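PDB 6RY0: mannan endo-1,6-alpha-mannosidase from Chaetomium thermophilum, which probably cleaves alpha-1,6-mannosidic linkages and is thought, as a transglycosidase, to help transfer GPI-anchored glycoproteins into the fungal cell wall. Local coordinates for residues Tyr191-Thr196 against Asp254-Gln259; Ala200-Leu205 against Ala219-Lys224; Trp228-Gly233 against Glu238-Tyr243; His269-Met274 against Asp285-Leu290. All blocks are in the same frame, centred on the assembly; numbering follows the deposited sequence.

Contact 1: Tyr191-Thr196 against Asp254-Gln259; sequences YNYKNT and DINRAQ
An Asx turn headed by Asn256, in the loop before helix 261-278, meets the phenol of Tyr193 on the short strand 193-195, Asn256 ND2 donating to Tyr193 OH at 3.2 Å. The bond is bent, with an N-H...O angle of 137°, and the hydroxyl is tilted out of the amide plane. The same oxygen rests 3.4 Å from Asn256 CB; the two side chains cross at about a right angle, though ring and amide planes are only 33° apart. With CG anti to the backbone N (chi1 -169°), the Tyr193 ring extends from the strand toward the loop. Strand 193-195 pairs antiparallel with strand 245-247, whose His247 meets the Tyr193 ring. Asn256 OD1 closes the turn, accepting from Ala258 N at 3.1 Å, the donor above the carbonyl plane. Both ends of the amide are used, which should limit its rotation. A leucine in place of Asn256 would probably leave Tyr193 OH without its amide donor and the Ala258 N-H without the acceptor that closes the turn. Tyr193 OH has its stronger partner in Asp244 OD2, just before strand 245-247, and Asn256 bonds Asp244 through the backbone. The Tyr193 side chain is about 11 Å from that of Asp129, a calcium-binding residue whose ion is absent from this chain.

Contact 2: Ala200-Leu205 against Ala219-Lys224; sequences ACFFDL and AEWAEK
Phe202 drives the edge of its ring into a face of the Trp221 indole in an offset edge-to-face pair. The centroid of the phenyl lies 5.5 Å from that of the six-membered indole ring, with the planes at 70°. Phe202 CE2 and CZ do the touching: CE2 comes to 3.7 Å from Trp221 CE3, and CZ stands above the indole plane, displaced toward the rim. Phe203 makes the second touch. Its ring presents an edge to the backbone of Ala222, with Phe203 CD1 3.2 Å from Ala222 O near the ring plane and 3.8 Å from Ala222 CB. The small methyl lets the backbones come close, the CA atoms of Phe203 and Ala222 being 4.7 Å apart. Both phenylalanines hold CG trans to the backbone N (chi1 179° and 167°), which swings the rings out to flank this near point. In the next shell Trp163 of helix 155-167 stacks on Phe202 and sets an edge-to-face pair with Trp221, while Phe226, one turn beyond Ala222, meets the Phe203 ring. Helices 196-213 and 216-231 run roughly antiparallel, a helical hairpin of the kind that builds the (alpha/alpha)6 barrel of glycosyl hydrolase family 76.

Contact 3: Trp228-Gly233 against Glu238-Tyr243; sequences WLYAVG and ETWAVY
Tyr230 and Trp240 lean against each other obliquely, their ring planes 36° apart and the centroid of the phenol 5.3 Å from that of the six-membered indole ring. Tyr230 CE1 is the point of contact, approaching the benzo part of the indole at a slant, 3.6 Å from Trp240 CZ2. Trp240 CG, anti to its carbonyl carbon (chi1 -71°), carries the indole back toward the helix. A water joins the polar ends: it accepts from Trp240 NE1 at 2.9 Å, in the indole plane, and bonds Tyr230 OH at 3.1 Å. A serine in place of Trp240 would probably take from Tyr230 its indole neighbour, leaving His237 as its stacking partner, and from the water its N-H donor. In a second touch Gly233 O meets the edge of the Tyr243 ring in its plane, 3.5 Å from Tyr243 CD2, while Tyr243 OH bonds Asp236. Gly233, the first residue to leave helical phi/psi, forms a Schellman motif at the end of helix 216-231; a CB at its positive phi (88°) would be jammed against Val232 O, which calls for glycine. Trp240 also packs on Arg286, Asn289 and Leu290, and Val242 on Leu267, so the loop leading to strand 245-247 lies against the sides of helices 281-298 and 261-278.

Contact 4: His269-Met274 against Asp285-Leu290; sequences HGAAFM and DRVDNL
Val287 pushes one methyl against the backbone between Ala271 and Ala272, and the side-chain contacts across the two helices are all apolar. Val287 CG2 comes to 3.5 Å from Ala271 C and, equally, to 3.5 Å from Ala272 N, so the branch bears on the peptide link itself. The methyls follow: Ala271 CB lies 3.8 Å from Val287 CG2, and Ala272 CB is a looser 4.3 Å from the same atom. With Val287 CG1 anti to the backbone N (chi1 164°), CG2 falls beside that N and faces the alanines. One turn on, Leu290 CD1 reaches Ala271 CB at 4.1 Å, so this methyl is met by two branched side chains. Small residues allow the approach: the axes of segments 269-274 and 285-290 come within 8.7 Å and cross at -156°. Polar contacts belong to the flanks, where His269 ND1 bonds Asp204 of helix 196-213. Helices 261-278 and 281-298, consecutive in the chain, form an antiparallel helical hairpin. Helix 323-337 packs against the first through Val334 and Ile337 on Ala272, and Met274 turns to helix 216-231, where it touches Ala219 and Ala222.

In the fold
The two segments of contact 1 bracket contacts 2 and 3 in sequence, and contact 4 follows. Contacts 2 and 3 share helix 216-231, their centres about 15 Å apart. Strand 193-195 runs straight into helix 196-213 of contact 2. Contacts 1 and 3 are the closest pair, with about 11 Å between centres, and Thr196 OG1 probably bonds Tyr243 O between them. The centre of contact 4 lies about 12 Å from that of contact 2 and about 13 Å from that of contact 3, with Phe203 packed on Gly270 and Val242 on Leu290. Contacts 1 and 4, centres about 21 Å apart, do not touch. Together they tie two successive helical hairpins and their connecting loops into one continuous part of the family 76 barrel.

Contact 1: Tyr191-Thr196 against Asp254-Gln259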
loop_
_atom_site.group_PDB
_atom_site.type_symbol
_atom_site.label_atom_id
_atom_site.label_comp_id
_atom_site.label_asym_id
_atom_site.label_seq_id
_atom_site.Cartn_x
_atom_site.Cartn_y
_atom_site.Cartn_z
ATOM N N TYR A 191 -1.685 0.386 -20.993
ATOM C CA TYR A 191 -0.398 -0.269 -21.200
ATOM C C TYR A 191 0.657 0.724 -21.691
ATOM O O TYR A 191 1.840 0.519 -21.476
ATOM C CB TYR A 191 -0.548 -1.404 -22.196
ATOM C CG TYR A 191 0.678 -2.283 -22.381
ATOM C CD1 TYR A 191 1.069 -3.209 -21.407
ATOM C CD2 TYR A 191 1.407 -2.225 -23.551
ATOM C CE1 TYR A 191 2.162 -4.046 -21.611
ATOM C CE2 TYR A 191 2.490 -3.048 -23.759
ATOM C CZ TYR A 191 2.866 -3.958 -22.793
ATOM O OH TYR A 191 3.959 -4.780 -23.031
ATOM N N ASN A 192 0.222 1.806 -22.336
ATOM C CA ASN A 192 1.122 2.846 -22.811
ATOM C C ASN A 192 1.526 3.878 -21.753
ATOM O O ASN A 192 2.294 4.778 -22.059
ATOM C CB ASN A 192 0.490 3.574 -24.004
ATOM C CG ASN A 192 -0.767 4.367 -23.631
ATOM O OD1 ASN A 192 -1.483 4.052 -22.704
ATOM N ND2 ASN A 192 -1.039 5.411 -24.388
ATOM N N TYR A 193 1.032 3.738 -20.526
ATOM C CA TYR A 193 1.333 4.675 -19.453
ATOM C C TYR A 193 2.348 4.032 -18.513
ATOM O O TYR A 193 2.069 3.007 -17.891
ATOM C CB TYR A 193 0.049 5.010 -18.702
ATOM C CG TYR A 193 0.097 6.165 -17.724
ATOM C CD1 TYR A 193 0.591 7.407 -18.097
ATOM C CD2 TYR A 193 -0.453 6.056 -16.443
ATOM C CE1 TYR A 193 0.577 8.483 -17.207
ATOM C CE2 TYR A 193 -0.468 7.133 -15.563
ATOM C CZ TYR A 193 0.035 8.348 -15.956
ATOM O OH TYR A 193 0.033 9.449 -15.123
ATOM N N LYS A 194 3.536 4.612 -18.424
ATOM C CA LYS A 194 4.527 4.164 -17.447
ATOM C C LYS A 194 4.389 5.087 -16.250
ATOM O O LYS A 194 4.711 6.267 -16.321
ATOM C CB LYS A 194 5.936 4.183 -18.022
ATOM C CG LYS A 194 6.186 3.067 -19.038
ATOM C CD LYS A 194 7.610 2.881 -19.475
ATOM C CE LYS A 194 7.747 1.550 -20.173
ATOM N NZ LYS A 194 9.167 1.215 -20.521
ATOM N N ASN A 195 3.837 4.557 -15.171
ATOM C CA ASN A 195 3.469 5.391 -14.073
ATOM C C ASN A 195 4.282 5.119 -12.828
ATOM O O ASN A 195 4.932 4.090 -12.662
ATOM C CB ASN A 195 1.987 5.356 -13.807
ATOM C CG ASN A 195 1.451 4.018 -13.465
ATOM O OD1 ASN A 195 2.145 2.993 -13.459
ATOM N ND2 ASN A 195 0.171 3.999 -13.159
ATOM N N THR A 196 4.263 6.104 -11.941
ATOM C CA THR A 196 5.007 5.986 -10.713
ATOM C C THR A 196 4.568 4.804 -9.894
ATOM O O THR A 196 5.426 4.063 -9.406
ATOM C CB THR A 196 4.926 7.285 -9.926
ATOM O OG1 THR A 196 5.477 8.287 -10.768
ATOM C CG2 THR A 196 5.671 7.173 -8.618
ATOM N N ASP A 254 5.530 13.663 -21.202
ATOM C CA ASP A 254 4.251 14.321 -20.941
ATOM C C ASP A 254 3.850 14.042 -19.510
ATOM O O ASP A 254 2.861 13.380 -19.255
ATOM C CB ASP A 254 3.185 13.815 -21.916
ATOM C CG ASP A 254 2.937 12.312 -21.813
ATOM O OD1 ASP A 254 3.885 11.527 -21.581
ATOM O OD2 ASP A 254 1.765 11.907 -22.009
ATOM N N ILE A 255 4.647 14.519 -18.569
ATOM C CA ILE A 255 4.453 14.112 -17.176
ATOM C C ILE A 255 3.113 14.644 -16.672
ATOM O O ILE A 255 2.809 15.831 -16.757
ATOM C CB ILE A 255 5.594 14.584 -16.279
ATOM C CG1 ILE A 255 6.888 13.881 -16.680
ATOM C CG2 ILE A 255 5.300 14.269 -14.823
ATOM C CD1 ILE A 255 8.112 14.385 -15.923
ATOM N N ASN A 256 2.326 13.735 -16.121
ATOM C CA ASN A 256 1.137 14.072 -15.356
ATOM C C ASN A 256 1.611 14.456 -13.971
ATOM O O ASN A 256 2.063 13.602 -13.211
ATOM C CB ASN A 256 0.207 12.867 -15.352
ATOM C CG ASN A 256 -0.968 13.043 -14.470
ATOM O OD1 ASN A 256 -1.124 14.063 -13.817
ATOM N ND2 ASN A 256 -1.818 12.013 -14.420
ATOM N N ARG A 257 1.536 15.753 -13.666
ATOM C CA ARG A 257 2.115 16.275 -12.437
ATOM C C ARG A 257 1.169 16.203 -11.231
ATOM O O ARG A 257 1.473 16.751 -10.180
ATOM C CB ARG A 257 2.783 17.655 -12.631
ATOM C CG ARG A 257 4.103 17.577 -13.491
ATOM C CD ARG A 257 4.846 18.919 -13.628
ATOM N NE ARG A 257 6.096 18.769 -14.393
ATOM C CZ ARG A 257 6.171 18.723 -15.720
ATOM N NH1 ARG A 257 5.071 18.819 -16.455
ATOM N NH2 ARG A 257 7.348 18.561 -16.323
ATOM N N ALA A 258 0.067 15.464 -11.356
ATOM C CA ALA A 258 -0.742 15.195 -10.169
ATOM C C ALA A 258 0.122 14.487 -9.133
ATOM O O ALA A 258 0.829 13.534 -9.440
ATOM C CB ALA A 258 -1.945 14.322 -10.506
ATOM N N GLN A 259 0.012 14.948 -7.903
ATOM C CA GLN A 259 0.770 14.460 -6.746
ATOM C C GLN A 259 -0.151 13.710 -5.796
ATOM O O GLN A 259 -0.807 14.315 -4.947
ATOM C CB GLN A 259 1.452 15.605 -6.030
ATOM C CG GLN A 259 2.574 16.258 -6.838
ATOM C CD GLN A 259 3.166 17.434 -6.087
ATOM O OE1 GLN A 259 3.748 17.243 -4.983
ATOM N NE2 GLN A 259 3.057 18.592 -6.623
#

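Contact 2: Ala200-Leu205 against Ala219-Lys224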
loop_
_atom_site.group_PDB
_atom_site.type_symbol
_atom_site.label_atom_id
_atom_site.label_comp_id
_atom_site.label_asym_id
_atom_site.label_seq_id
_atom_site.Cartn_x
_atom_site.Cartn_y
_atom_site.Cartn_z
ATOM N N ALA A 200 6.897 2.160 -8.173
ATOM C CA ALA A 200 7.057 2.288 -6.731
ATOM C C ALA A 200 6.750 0.974 -6.016
ATOM O O ALA A 200 7.431 0.638 -5.063
ATOM C CB ALA A 200 6.179 3.414 -6.214
ATOM N N CYS A 201 5.718 0.262 -6.455
ATOM C CA CYS A 201 5.413 -1.033 -5.842
ATOM C C CYS A 201 6.573 -2.001 -6.059
ATOM O O CYS A 201 6.978 -2.722 -5.138
ATOM C CB CYS A 201 4.126 -1.626 -6.428
ATOM S SG CYS A 201 2.593 -0.784 -5.973
ATOM N N PHE A 202 7.087 -2.061 -7.280
ATOM C CA PHE A 202 8.197 -2.967 -7.575
ATOM C C PHE A 202 9.456 -2.594 -6.795
ATOM O O PHE A 202 10.151 -3.448 -6.252
ATOM C CB PHE A 202 8.395 -3.007 -9.093
ATOM C CG PHE A 202 9.523 -3.884 -9.564
ATOM C CD1 PHE A 202 9.611 -5.215 -9.218
ATOM C CD2 PHE A 202 10.491 -3.379 -10.400
ATOM C CE1 PHE A 202 10.627 -6.024 -9.694
ATOM C CE2 PHE A 202 11.508 -4.200 -10.873
ATOM C CZ PHE A 202 11.596 -5.494 -10.510
ATOM N N PHE A 203 9.734 -1.279 -6.711
ATOM C CA PHE A 203 10.827 -0.754 -5.922
ATOM C C PHE A 203 10.685 -1.161 -4.458
ATOM O O PHE A 203 11.615 -1.666 -3.841
ATOM C CB PHE A 203 10.844 0.767 -6.057
ATOM C CG PHE A 203 11.723 1.459 -5.051
ATOM C CD1 PHE A 203 13.094 1.242 -5.035
ATOM C CD2 PHE A 203 11.194 2.320 -4.109
ATOM C CE1 PHE A 203 13.897 1.836 -4.090
ATOM C CE2 PHE A 203 11.988 2.945 -3.161
ATOM C CZ PHE A 203 13.340 2.692 -3.151
ATOM N N ASP A 204 9.513 -0.870 -3.884
ATOM C CA ASP A 204 9.293 -1.151 -2.473
ATOM C C ASP A 204 9.436 -2.639 -2.178
ATOM O O ASP A 204 10.053 -3.031 -1.195
ATOM C CB ASP A 204 7.863 -0.664 -2.106
ATOM C CG ASP A 204 7.587 -0.739 -0.632
ATOM O OD1 ASP A 204 8.275 0.030 0.104
ATOM O OD2 ASP A 204 6.674 -1.497 -0.222
ATOM N N LEU A 205 8.863 -3.493 -3.027
ATOM C CA LEU A 205 9.012 -4.945 -2.852
ATOM C C LEU A 205 10.449 -5.363 -2.911
ATOM O O LEU A 205 10.890 -6.207 -2.124
ATOM C CB LEU A 205 8.254 -5.739 -3.922
ATOM C CG LEU A 205 6.764 -5.829 -3.647
ATOM C CD1 LEU A 205 6.020 -6.402 -4.823
ATOM C CD2 LEU A 205 6.445 -6.653 -2.397
ATOM N N ALA A 219 18.034 -5.811 -4.057
ATOM C CA ALA A 219 18.471 -4.428 -3.837
ATOM C C ALA A 219 18.978 -3.790 -5.102
ATOM O O ALA A 219 18.748 -2.611 -5.327
ATOM C CB ALA A 219 19.555 -4.404 -2.779
ATOM N N GLU A 220 19.706 -4.546 -5.923
ATOM C CA GLU A 220 20.227 -3.970 -7.167
ATOM C C GLU A 220 19.083 -3.580 -8.101
ATOM O O GLU A 220 19.114 -2.513 -8.726
ATOM C CB GLU A 220 21.177 -4.963 -7.838
ATOM C CG GLU A 220 22.401 -5.325 -7.077
ATOM C CD GLU A 220 23.075 -6.588 -7.610
ATOM O OE1 GLU A 220 22.677 -7.118 -8.684
ATOM O OE2 GLU A 220 24.014 -7.067 -6.941
ATOM N N TRP A 221 18.044 -4.413 -8.174
ATOM C CA TRP A 221 16.850 -4.047 -8.932
ATOM C C TRP A 221 16.167 -2.814 -8.347
ATOM O O TRP A 221 15.711 -1.932 -9.084
ATOM C CB TRP A 221 15.879 -5.212 -9.001
ATOM C CG TRP A 221 16.073 -6.140 -10.138
ATOM C CD1 TRP A 221 16.653 -7.387 -10.118
ATOM C CD2 TRP A 221 15.574 -5.956 -11.450
ATOM N NE1 TRP A 221 16.539 -7.982 -11.342
ATOM C CE2 TRP A 221 15.853 -7.136 -12.178
ATOM C CE3 TRP A 221 14.895 -4.923 -12.067
ATOM C CZ2 TRP A 221 15.458 -7.300 -13.494
ATOM C CZ3 TRP A 221 14.532 -5.074 -13.375
ATOM C CH2 TRP A 221 14.812 -6.248 -14.078
ATOM N N ALA A 222 16.038 -2.776 -7.026
ATOM C CA ALA A 222 15.381 -1.620 -6.402
ATOM C C ALA A 222 16.130 -0.345 -6.738
ATOM O O ALA A 222 15.527 0.675 -7.078
ATOM C CB ALA A 222 15.294 -1.842 -4.912
ATOM N N GLU A 223 17.461 -0.382 -6.644
ATOM C CA GLU A 223 18.328 0.759 -7.000
ATOM C C GLU A 223 18.030 1.182 -8.445
ATOM O O GLU A 223 17.894 2.371 -8.758
ATOM C CB GLU A 223 19.850 0.428 -6.848
ATOM C CG GLU A 223 20.457 0.020 -5.426
ATOM C CD GLU A 223 21.178 1.156 -4.632
ATOM O OE1 GLU A 223 21.096 2.305 -5.124
ATOM O OE2 GLU A 223 21.787 0.905 -3.495
ATOM N N LYS A 224 18.008 0.203 -9.349
ATOM C CA LYS A 224 17.821 0.484 -10.762
ATOM C C LYS A 224 16.490 1.181 -10.995
ATOM O O LYS A 224 16.405 2.155 -11.770
ATOM C CB LYS A 224 17.898 -0.840 -11.541
ATOM C CG LYS A 224 17.742 -0.724 -13.029
ATOM C CD LYS A 224 17.860 -2.111 -13.664
ATOM C CE LYS A 224 18.540 -2.145 -15.018
ATOM N NZ LYS A 224 17.687 -1.472 -15.974
#

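Contact 3: Trp228-Gly233 against Glu238-Tyr243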
loop_
_atom_site.group_PDB
_atom_site.type_symbol
_atom_site.label_atom_id
_atom_site.label_comp_id
_atom_site.label_asym_id
_atom_site.label_seq_id
_atom_site.Cartn_x
_atom_site.Cartn_y
_atom_site.Cartn_z
ATOM N N TRP A 228 15.721 5.024 -12.241
ATOM C CA TRP A 228 14.902 5.282 -13.405
ATOM C C TRP A 228 13.811 6.322 -13.104
ATOM O O TRP A 228 13.609 7.261 -13.854
ATOM C CB TRP A 228 14.289 3.970 -13.947
ATOM C CG TRP A 228 13.440 4.220 -15.144
ATOM C CD1 TRP A 228 13.874 4.327 -16.440
ATOM C CD2 TRP A 228 12.027 4.475 -15.165
ATOM N NE1 TRP A 228 12.822 4.641 -17.255
ATOM C CE2 TRP A 228 11.677 4.745 -16.506
ATOM C CE3 TRP A 228 11.019 4.493 -14.196
ATOM C CZ2 TRP A 228 10.391 5.034 -16.892
ATOM C CZ3 TRP A 228 9.724 4.765 -14.586
ATOM C CH2 TRP A 228 9.429 5.054 -15.912
ATOM N N LEU A 229 13.108 6.146 -11.980
ATOM C CA LEU A 229 12.091 7.100 -11.572
ATOM C C LEU A 229 12.671 8.521 -11.437
ATOM O O LEU A 229 12.009 9.513 -11.740
ATOM C CB LEU A 229 11.469 6.670 -10.255
ATOM C CG LEU A 229 10.430 5.555 -10.364
ATOM C CD1 LEU A 229 10.091 5.019 -8.975
ATOM C CD2 LEU A 229 9.176 6.032 -11.077
ATOM N N TYR A 230 13.889 8.588 -10.911
ATOM C CA TYR A 230 14.560 9.881 -10.784
ATOM C C TYR A 230 14.923 10.394 -12.175
ATOM O O TYR A 230 14.610 11.538 -12.515
ATOM C CB TYR A 230 15.790 9.769 -9.874
ATOM C CG TYR A 230 16.347 11.117 -9.491
ATOM C CD1 TYR A 230 15.733 11.867 -8.503
ATOM C CD2 TYR A 230 17.462 11.628 -10.111
ATOM C CE1 TYR A 230 16.204 13.119 -8.155
ATOM C CE2 TYR A 230 17.948 12.892 -9.746
ATOM C CZ TYR A 230 17.311 13.612 -8.772
ATOM O OH TYR A 230 17.740 14.868 -8.394
ATOM N N ALA A 231 15.565 9.572 -12.998
ATOM C CA ALA A 231 16.003 10.030 -14.313
ATOM C C ALA A 231 14.847 10.520 -15.179
ATOM O O ALA A 231 14.951 11.578 -15.801
ATOM C CB ALA A 231 16.765 8.901 -15.027
ATOM N N VAL A 232 13.743 9.772 -15.234
ATOM C CA VAL A 232 12.616 10.132 -16.079
ATOM C C VAL A 232 11.924 11.391 -15.543
ATOM O O VAL A 232 11.132 12.009 -16.238
ATOM C CB VAL A 232 11.617 8.944 -16.204
ATOM C CG1 VAL A 232 10.883 8.692 -14.905
ATOM C CG2 VAL A 232 10.658 9.107 -17.352
ATOM N N GLY A 233 12.216 11.800 -14.302
ATOM C CA GLY A 233 11.693 13.035 -13.773
ATOM C C GLY A 233 10.343 12.903 -13.107
ATOM O O GLY A 233 9.712 13.907 -12.798
ATOM N N GLU A 238 14.398 19.078 -8.238
ATOM C CA GLU A 238 14.524 20.259 -7.410
ATOM C C GLU A 238 13.753 20.114 -6.102
ATOM O O GLU A 238 14.262 20.374 -5.021
ATOM C CB GLU A 238 14.047 21.499 -8.182
ATOM C CG GLU A 238 13.989 22.759 -7.318
ATOM C CD GLU A 238 13.295 23.943 -7.990
ATOM O OE1 GLU A 238 12.837 23.841 -9.159
ATOM O OE2 GLU A 238 13.178 24.990 -7.337
ATOM N N THR A 239 12.499 19.706 -6.201
ATOM C CA THR A 239 11.585 19.751 -5.047
ATOM C C THR A 239 11.304 18.388 -4.421
ATOM O O THR A 239 10.735 18.336 -3.324
ATOM C CB THR A 239 10.227 20.359 -5.429
ATOM O OG1 THR A 239 9.577 19.402 -6.282
ATOM C CG2 THR A 239 10.398 21.690 -6.144
ATOM N N TRP A 240 11.620 17.312 -5.120
ATOM C CA TRP A 240 11.319 15.968 -4.653
ATOM C C TRP A 240 9.830 15.697 -4.511
ATOM O O TRP A 240 9.446 14.701 -3.899
ATOM C CB TRP A 240 12.140 15.577 -3.418
ATOM C CG TRP A 240 13.579 15.369 -3.800
ATOM C CD1 TRP A 240 14.491 16.304 -4.211
ATOM C CD2 TRP A 240 14.247 14.118 -3.935
ATOM N NE1 TRP A 240 15.675 15.710 -4.559
ATOM C CE2 TRP A 240 15.550 14.370 -4.390
ATOM C CE3 TRP A 240 13.866 12.798 -3.715
ATOM C CZ2 TRP A 240 16.480 13.351 -4.609
ATOM C CZ3 TRP A 240 14.793 11.795 -3.951
ATOM C CH2 TRP A 240 16.078 12.087 -4.382
ATOM N N ALA A 241 8.997 16.516 -5.141
ATOM C CA ALA A 241 7.650 16.103 -5.464
ATOM C C ALA A 241 7.689 14.830 -6.299
ATOM O O ALA A 241 8.646 14.588 -7.029
ATOM C CB ALA A 241 6.945 17.192 -6.253
ATOM N N VAL A 242 6.619 14.049 -6.217
ATOM C CA VAL A 242 6.530 12.783 -6.929
ATOM C C VAL A 242 5.265 12.772 -7.773
ATOM O O VAL A 242 4.129 12.754 -7.258
ATOM C CB VAL A 242 6.594 11.586 -5.970
ATOM C CG1 VAL A 242 6.495 10.276 -6.760
ATOM C CG2 VAL A 242 7.886 11.621 -5.152
ATOM N N TYR A 243 5.465 12.875 -9.077
ATOM C CA TYR A 243 4.408 12.995 -10.054
ATOM C C TYR A 243 3.845 11.614 -10.433
ATOM O O TYR A 243 4.286 10.590 -9.939
ATOM C CB TYR A 243 4.968 13.731 -11.282
ATOM C CG TYR A 243 5.571 15.081 -10.926
ATOM C CD1 TYR A 243 4.860 16.003 -10.185
ATOM C CD2 TYR A 243 6.857 15.392 -11.319
ATOM C CE1 TYR A 243 5.413 17.225 -9.859
ATOM C CE2 TYR A 243 7.426 16.604 -10.995
ATOM C CZ TYR A 243 6.692 17.533 -10.248
ATOM O OH TYR A 243 7.206 18.766 -9.897
HETATM O O HOH W 1 18.005 16.738 -5.928
#

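Contact 4: His269-Met274 against Asp285-Leu290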
loop_
_atom_site.group_PDB
_atom_site.type_symbol
_atom_site.label_atom_id
_atom_site.label_comp_id
_atom_site.label_asym_id
_atom_site.label_seq_id
_atom_site.Cartn_x
_atom_site.Cartn_y
_atom_site.Cartn_z
ATOM N N HIS A 269 8.963 4.927 1.847
ATOM C CA HIS A 269 8.995 3.622 2.513
ATOM C C HIS A 269 10.110 2.761 1.921
ATOM O O HIS A 269 10.943 2.245 2.674
ATOM C CB HIS A 269 7.608 3.009 2.340
ATOM C CG HIS A 269 7.331 1.751 3.091
ATOM N ND1 HIS A 269 7.375 0.510 2.497
ATOM C CD2 HIS A 269 6.855 1.560 4.344
ATOM C CE1 HIS A 269 6.919 -0.378 3.358
ATOM N NE2 HIS A 269 6.593 0.221 4.483
ATOM N N GLY A 270 10.144 2.607 0.607
ATOM C CA GLY A 270 11.179 1.778 0.031
ATOM C C GLY A 270 12.554 2.333 0.251
ATOM O O GLY A 270 13.515 1.579 0.482
ATOM N N ALA A 271 12.704 3.662 0.169
ATOM C CA ALA A 271 14.008 4.285 0.400
ATOM C C ALA A 271 14.478 4.028 1.834
ATOM O O ALA A 271 15.680 3.853 2.061
ATOM C CB ALA A 271 13.935 5.770 0.104
ATOM N N ALA A 272 13.557 4.015 2.798
ATOM C CA ALA A 272 13.915 3.731 4.165
ATOM C C ALA A 272 14.427 2.297 4.312
ATOM O O ALA A 272 15.409 2.062 5.003
ATOM C CB ALA A 272 12.725 3.982 5.085
ATOM N N PHE A 273 13.785 1.325 3.643
ATOM C CA PHE A 273 14.294 -0.022 3.639
ATOM C C PHE A 273 15.675 -0.085 3.002
ATOM O O PHE A 273 16.555 -0.790 3.520
ATOM C CB PHE A 273 13.302 -1.005 2.952
ATOM C CG PHE A 273 12.189 -1.462 3.868
ATOM C CD1 PHE A 273 11.016 -0.723 3.998
ATOM C CD2 PHE A 273 12.291 -2.635 4.583
ATOM C CE1 PHE A 273 10.008 -1.147 4.856
ATOM C CE2 PHE A 273 11.288 -3.054 5.450
ATOM C CZ PHE A 273 10.142 -2.305 5.579
ATOM N N MET A 274 15.893 0.647 1.918
ATOM C CA MET A 274 17.205 0.664 1.286
ATOM C C MET A 274 18.256 1.296 2.191
ATOM O O MET A 274 19.397 0.821 2.243
ATOM C CB MET A 274 17.211 1.392 -0.045
ATOM C CG MET A 274 16.405 0.705 -1.137
ATOM S SD MET A 274 17.043 -0.928 -1.591
ATOM C CE MET A 274 18.511 -0.443 -2.498
ATOM N N ASP A 285 19.923 10.378 2.266
ATOM C CA ASP A 285 19.596 11.639 1.617
ATOM C C ASP A 285 18.272 11.558 0.898
ATOM O O ASP A 285 17.472 12.504 0.928
ATOM C CB ASP A 285 20.677 12.048 0.605
ATOM C CG ASP A 285 22.005 12.366 1.218
ATOM O OD1 ASP A 285 22.074 12.628 2.432
ATOM O OD2 ASP A 285 22.991 12.413 0.459
ATOM N N ARG A 286 18.021 10.426 0.238
ATOM C CA ARG A 286 16.767 10.228 -0.487
ATOM C C ARG A 286 15.583 10.148 0.482
ATOM O O ARG A 286 14.540 10.741 0.226
ATOM C CB ARG A 286 16.861 8.986 -1.383
ATOM C CG ARG A 286 17.810 9.181 -2.546
ATOM C CD ARG A 286 18.254 7.887 -3.175
ATOM N NE ARG A 286 19.305 8.166 -4.136
ATOM C CZ ARG A 286 19.740 7.317 -5.034
ATOM N NH1 ARG A 286 19.220 6.100 -5.119
ATOM N NH2 ARG A 286 20.723 7.703 -5.849
ATOM N N VAL A 287 15.743 9.426 1.603
ATOM C CA VAL A 287 14.728 9.428 2.646
ATOM C C VAL A 287 14.432 10.847 3.082
ATOM O O VAL A 287 13.270 11.269 3.157
ATOM C CB VAL A 287 15.201 8.571 3.843
ATOM C CG1 VAL A 287 14.376 8.839 5.108
ATOM C CG2 VAL A 287 15.169 7.082 3.498
ATOM N N ASP A 288 15.479 11.601 3.387
ATOM C CA ASP A 288 15.283 12.936 3.948
ATOM C C ASP A 288 14.611 13.862 2.936
ATOM O O ASP A 288 13.730 14.637 3.302
ATOM C CB ASP A 288 16.630 13.500 4.389
ATOM C CG ASP A 288 17.215 12.762 5.583
ATOM O OD1 ASP A 288 16.471 12.033 6.267
ATOM O OD2 ASP A 288 18.420 12.976 5.843
ATOM N N ASN A 289 15.017 13.792 1.674
ATOM C CA ASN A 289 14.423 14.624 0.634
ATOM C C ASN A 289 12.974 14.254 0.361
ATOM O O ASN A 289 12.127 15.142 0.245
ATOM C CB ASN A 289 15.252 14.551 -0.643
ATOM C CG ASN A 289 16.500 15.413 -0.589
ATOM O OD1 ASN A 289 16.503 16.462 0.026
ATOM N ND2 ASN A 289 17.540 14.987 -1.258
ATOM N N LEU A 290 12.683 12.957 0.252
ATOM C CA LEU A 290 11.314 12.543 0.045
ATOM C C LEU A 290 10.446 12.975 1.226
ATOM O O LEU A 290 9.317 13.439 1.034
ATOM C CB LEU A 290 11.220 11.030 -0.136
ATOM C CG LEU A 290 11.724 10.538 -1.494
ATOM C CD1 LEU A 290 12.016 9.049 -1.449
ATOM C CD2 LEU A 290 10.743 10.860 -2.630
#